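Local atomic coordinates of outer surface protein (Borrelia burgdorferi, PDB entry 5IZT), a protein that is an outer surface protein of the PFam54_60 family, of uncertain function, which probably acts at the exposed surface of the Borrelia burgdorferi cell. Residues A[292-303]-A[385-396]. Sequence-based numbering, arbitrary orientation. Where two conformers were deposited one is given.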
# COMPACT_ATOMS: atom_id res chain seq x y z
N GLY A 292 -5.65 1.41 -1.18
CA GLY A 292 -6.11 0.03 -1.17
C GLY A 292 -4.96 -0.96 -1.14
O GLY A 292 -5.07 -2.03 -0.52
N THR A 293 -3.85 -0.64 -1.81
CA THR A 293 -2.68 -1.50 -1.76
C THR A 293 -2.17 -1.64 -0.34
O THR A 293 -1.89 -2.76 0.13
CB THR A 293 -1.59 -0.94 -2.66
OG1 THR A 293 -2.00 -1.00 -4.01
CG2 THR A 293 -0.28 -1.73 -2.51
N GLN A 294 -2.00 -0.52 0.36
CA GLN A 294 -1.44 -0.59 1.70
C GLN A 294 -2.42 -1.23 2.68
O GLN A 294 -2.03 -1.99 3.56
CB GLN A 294 -1.03 0.80 2.18
CG GLN A 294 -0.30 0.81 3.54
CD GLN A 294 1.07 0.16 3.48
OE1 GLN A 294 1.65 0.03 2.41
NE2 GLN A 294 1.58 -0.26 4.63
N ILE A 295 -3.72 -0.93 2.52
CA ILE A 295 -4.70 -1.48 3.45
C ILE A 295 -4.74 -2.99 3.33
O ILE A 295 -4.70 -3.71 4.33
CB ILE A 295 -6.08 -0.85 3.20
CG1 ILE A 295 -6.05 0.63 3.62
CG2 ILE A 295 -7.15 -1.65 3.95
CD1 ILE A 295 -7.28 1.44 3.17
N SER A 296 -4.83 -3.49 2.09
CA SER A 296 -4.86 -4.95 1.90
C SER A 296 -3.57 -5.59 2.37
O SER A 296 -3.59 -6.70 2.92
CB SER A 296 -5.10 -5.30 0.43
OG SER A 296 -6.43 -5.01 0.03
N PHE A 297 -2.43 -4.95 2.08
CA PHE A 297 -1.13 -5.46 2.52
C PHE A 297 -1.11 -5.66 4.04
O PHE A 297 -0.72 -6.73 4.53
CB PHE A 297 -0.03 -4.48 2.08
CG PHE A 297 1.34 -4.82 2.57
CD1 PHE A 297 2.09 -5.83 1.94
CD2 PHE A 297 1.90 -4.14 3.62
CE1 PHE A 297 3.37 -6.13 2.38
CE2 PHE A 297 3.20 -4.44 4.07
CZ PHE A 297 3.92 -5.44 3.46
N GLU A 298 -1.54 -4.65 4.80
CA GLU A 298 -1.51 -4.77 6.26
C GLU A 298 -2.48 -5.84 6.76
O GLU A 298 -2.18 -6.55 7.73
CB GLU A 298 -1.80 -3.41 6.90
CG GLU A 298 -0.69 -2.39 6.68
CD GLU A 298 -0.96 -1.03 7.33
OE1 GLU A 298 -1.86 -0.93 8.19
OE2 GLU A 298 -0.26 -0.06 6.95
N LEU A 299 -3.67 -5.93 6.16
CA LEU A 299 -4.61 -6.97 6.57
C LEU A 299 -4.07 -8.36 6.26
O LEU A 299 -4.28 -9.31 7.02
CB LEU A 299 -5.97 -6.74 5.89
CG LEU A 299 -6.82 -5.55 6.34
CD1 LEU A 299 -7.95 -5.33 5.36
CD2 LEU A 299 -7.39 -5.78 7.75
N ALA A 300 -3.34 -8.49 5.15
CA ALA A 300 -2.78 -9.79 4.76
C ALA A 300 -1.69 -10.22 5.72
O ALA A 300 -1.57 -11.42 6.04
CB ALA A 300 -2.26 -9.72 3.32
N LEU A 301 -0.88 -9.28 6.20
CA LEU A 301 0.13 -9.65 7.20
C LEU A 301 -0.52 -10.26 8.43
O LEU A 301 -0.14 -11.35 8.86
CB LEU A 301 0.95 -8.42 7.59
CG LEU A 301 1.79 -7.79 6.47
CD1 LEU A 301 2.40 -6.51 7.02
CD2 LEU A 301 2.89 -8.73 5.96
N GLU A 302 -1.57 -9.62 8.96
CA GLU A 302 -2.23 -10.16 10.15
C GLU A 302 -2.91 -11.49 9.85
O GLU A 302 -2.95 -12.38 10.72
CB GLU A 302 -3.22 -9.15 10.72
CG GLU A 302 -3.73 -9.51 12.12
CD GLU A 302 -2.63 -9.95 13.09
OE1 GLU A 302 -1.57 -9.29 13.18
OE2 GLU A 302 -2.84 -10.97 13.79
N GLU A 303 -3.49 -11.64 8.66
CA GLU A 303 -4.15 -12.89 8.30
C GLU A 303 -3.16 -14.05 8.24
O GLU A 303 -3.45 -15.15 8.72
CB GLU A 303 -4.88 -12.72 6.96
CG GLU A 303 -5.82 -13.87 6.59
CD GLU A 303 -7.02 -13.99 7.52
OE1 GLU A 303 -7.52 -12.95 8.00
OE2 GLU A 303 -7.46 -15.13 7.76
N ARG A 385 -2.62 -3.11 -7.07
CA ARG A 385 -3.58 -3.10 -5.98
C ARG A 385 -4.43 -4.36 -6.00
O ARG A 385 -4.62 -5.01 -4.97
CB ARG A 385 -4.47 -1.86 -6.05
CG ARG A 385 -5.44 -1.69 -4.84
CD ARG A 385 -6.74 -2.49 -4.97
NE ARG A 385 -7.60 -2.36 -3.79
CZ ARG A 385 -7.40 -3.00 -2.64
NH1 ARG A 385 -6.36 -3.82 -2.51
NH2 ARG A 385 -8.22 -2.83 -1.62
N GLN A 386 -4.98 -4.69 -7.17
CA GLN A 386 -5.83 -5.87 -7.31
C GLN A 386 -5.07 -7.15 -6.98
O GLN A 386 -5.64 -8.09 -6.42
CB GLN A 386 -6.39 -5.91 -8.74
CG GLN A 386 -7.23 -7.12 -9.07
CD GLN A 386 -8.55 -7.14 -8.33
OE1 GLN A 386 -9.04 -6.09 -7.89
NE2 GLN A 386 -9.14 -8.32 -8.20
N SER A 387 -3.78 -7.21 -7.33
CA SER A 387 -3.01 -8.42 -7.05
C SER A 387 -2.81 -8.61 -5.55
O SER A 387 -2.85 -9.74 -5.05
CB SER A 387 -1.67 -8.37 -7.76
OG SER A 387 -0.99 -9.60 -7.62
N VAL A 388 -2.57 -7.51 -4.82
CA VAL A 388 -2.42 -7.63 -3.37
C VAL A 388 -3.74 -8.09 -2.75
O VAL A 388 -3.77 -8.97 -1.87
CB VAL A 388 -1.94 -6.30 -2.75
CG1 VAL A 388 -1.92 -6.41 -1.22
CG2 VAL A 388 -0.53 -5.95 -3.24
N LEU A 389 -4.84 -7.51 -3.22
CA LEU A 389 -6.18 -7.88 -2.76
C LEU A 389 -6.48 -9.36 -3.02
O LEU A 389 -7.01 -10.06 -2.15
CB LEU A 389 -7.21 -6.99 -3.46
CG LEU A 389 -8.67 -7.33 -3.14
CD1 LEU A 389 -8.87 -7.14 -1.65
CD2 LEU A 389 -9.63 -6.47 -3.95
N GLU A 390 -6.17 -9.84 -4.22
CA GLU A 390 -6.42 -11.25 -4.52
C GLU A 390 -5.57 -12.17 -3.65
O GLU A 390 -6.05 -13.21 -3.19
CB GLU A 390 -6.18 -11.51 -6.01
CG GLU A 390 -7.23 -10.85 -6.90
CD GLU A 390 -6.94 -10.97 -8.38
OE1 GLU A 390 -5.91 -11.59 -8.75
OE2 GLU A 390 -7.73 -10.43 -9.18
N ALA A 391 -4.32 -11.80 -3.40
CA ALA A 391 -3.50 -12.60 -2.50
C ALA A 391 -4.09 -12.61 -1.09
O ALA A 391 -4.16 -13.66 -0.44
CB ALA A 391 -2.07 -12.08 -2.49
N TYR A 392 -4.50 -11.44 -0.61
CA TYR A 392 -5.14 -11.35 0.70
C TYR A 392 -6.35 -12.26 0.79
O TYR A 392 -6.47 -13.04 1.73
CB TYR A 392 -5.50 -9.89 0.99
CG TYR A 392 -6.42 -9.70 2.18
CD1 TYR A 392 -6.07 -10.18 3.44
CD2 TYR A 392 -7.57 -8.95 2.07
CE1 TYR A 392 -6.90 -10.00 4.52
CE2 TYR A 392 -8.39 -8.75 3.15
CZ TYR A 392 -8.05 -9.27 4.37
OH TYR A 392 -8.89 -9.05 5.44
N ILE A 393 -7.26 -12.17 -0.19
CA ILE A 393 -8.45 -13.01 -0.17
C ILE A 393 -8.07 -14.48 -0.16
O ILE A 393 -8.68 -15.30 0.54
CB ILE A 393 -9.36 -12.68 -1.37
CG1 ILE A 393 -9.84 -11.22 -1.31
CG2 ILE A 393 -10.50 -13.70 -1.46
CD1 ILE A 393 -10.66 -10.89 -0.10
N SER A 394 -7.04 -14.84 -0.93
CA SER A 394 -6.68 -16.26 -1.04
C SER A 394 -6.12 -16.83 0.27
O SER A 394 -6.13 -18.05 0.44
CB SER A 394 -5.65 -16.44 -2.16
OG SER A 394 -4.35 -16.12 -1.71
N ILE A 395 -5.65 -15.97 1.18
CA ILE A 395 -5.13 -16.44 2.47
C ILE A 395 -6.26 -16.77 3.44
O ILE A 395 -6.10 -17.62 4.32
CB ILE A 395 -4.19 -15.38 3.07
CG1 ILE A 395 -2.97 -15.18 2.19
CG2 ILE A 395 -3.76 -15.75 4.49
CD1 ILE A 395 -2.23 -13.88 2.49
N MET A 396 -7.39 -16.07 3.33
CA MET A 396 -8.47 -16.18 4.30
C MET A 396 -9.11 -17.56 4.28
O MET A 396 -9.23 -18.20 3.23
CB MET A 396 -9.52 -15.11 4.04
CG MET A 396 -9.01 -13.68 4.10
SD MET A 396 -10.35 -12.50 3.80
CE MET A 396 -11.40 -12.86 5.21
OXT MET A 396 -9.55 -18.05 5.32
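Y392 lies across helix 292-303 as a knob in the hole formed by S296, L299, A300 and E303. L299 CB stands over one face of its ring in a CH-pi contact, 4.0 Å from the ring centroid. The ring carbon CD1 of Y392 comes within 3.6 Å of A300 CA. On the buried side, V388 CG1 packs against S296 CB and F297 N. It takes that place because CG1 is anti to the V388 backbone N (chi1 175°). I395 CD1 touches A300 CB, and I395 CG2 lies 3.5 Å from E303 CG.

The two helices run nearly parallel, crossing at 21° with their axes 8.6 Å apart. They belong to the long helices 280-316 and 366-395 of an all-helical domain related to Borrelia BbCRASP-1. Helix 322-359 packs on helix 366-395, with K342 touching V388 and I339 touching A391.

At the start of the contact, R385, in the conformer described here, bends at chi2 (-84°) and lays its guanidinium over the G292 peptide. In this conformer R385 NH1 gives S296 OG a nearly straight bond of 2.8 Å, almost exactly in the guanidinium plane. A second bond, from R385 NH2, is weak. T293 OG1 packs 3.3 Å from R385 CB, while its own hydrogen bond goes to S289 O.

The outer side is looser. M396 lies on the surface and touches the buried E303 lightly, with M396 CG 4.0 Å from E303 CD. The E303 carboxylate nears the chain-terminal carboxylate, and K307 forms salt bridges to both, probably offsetting their repulsion.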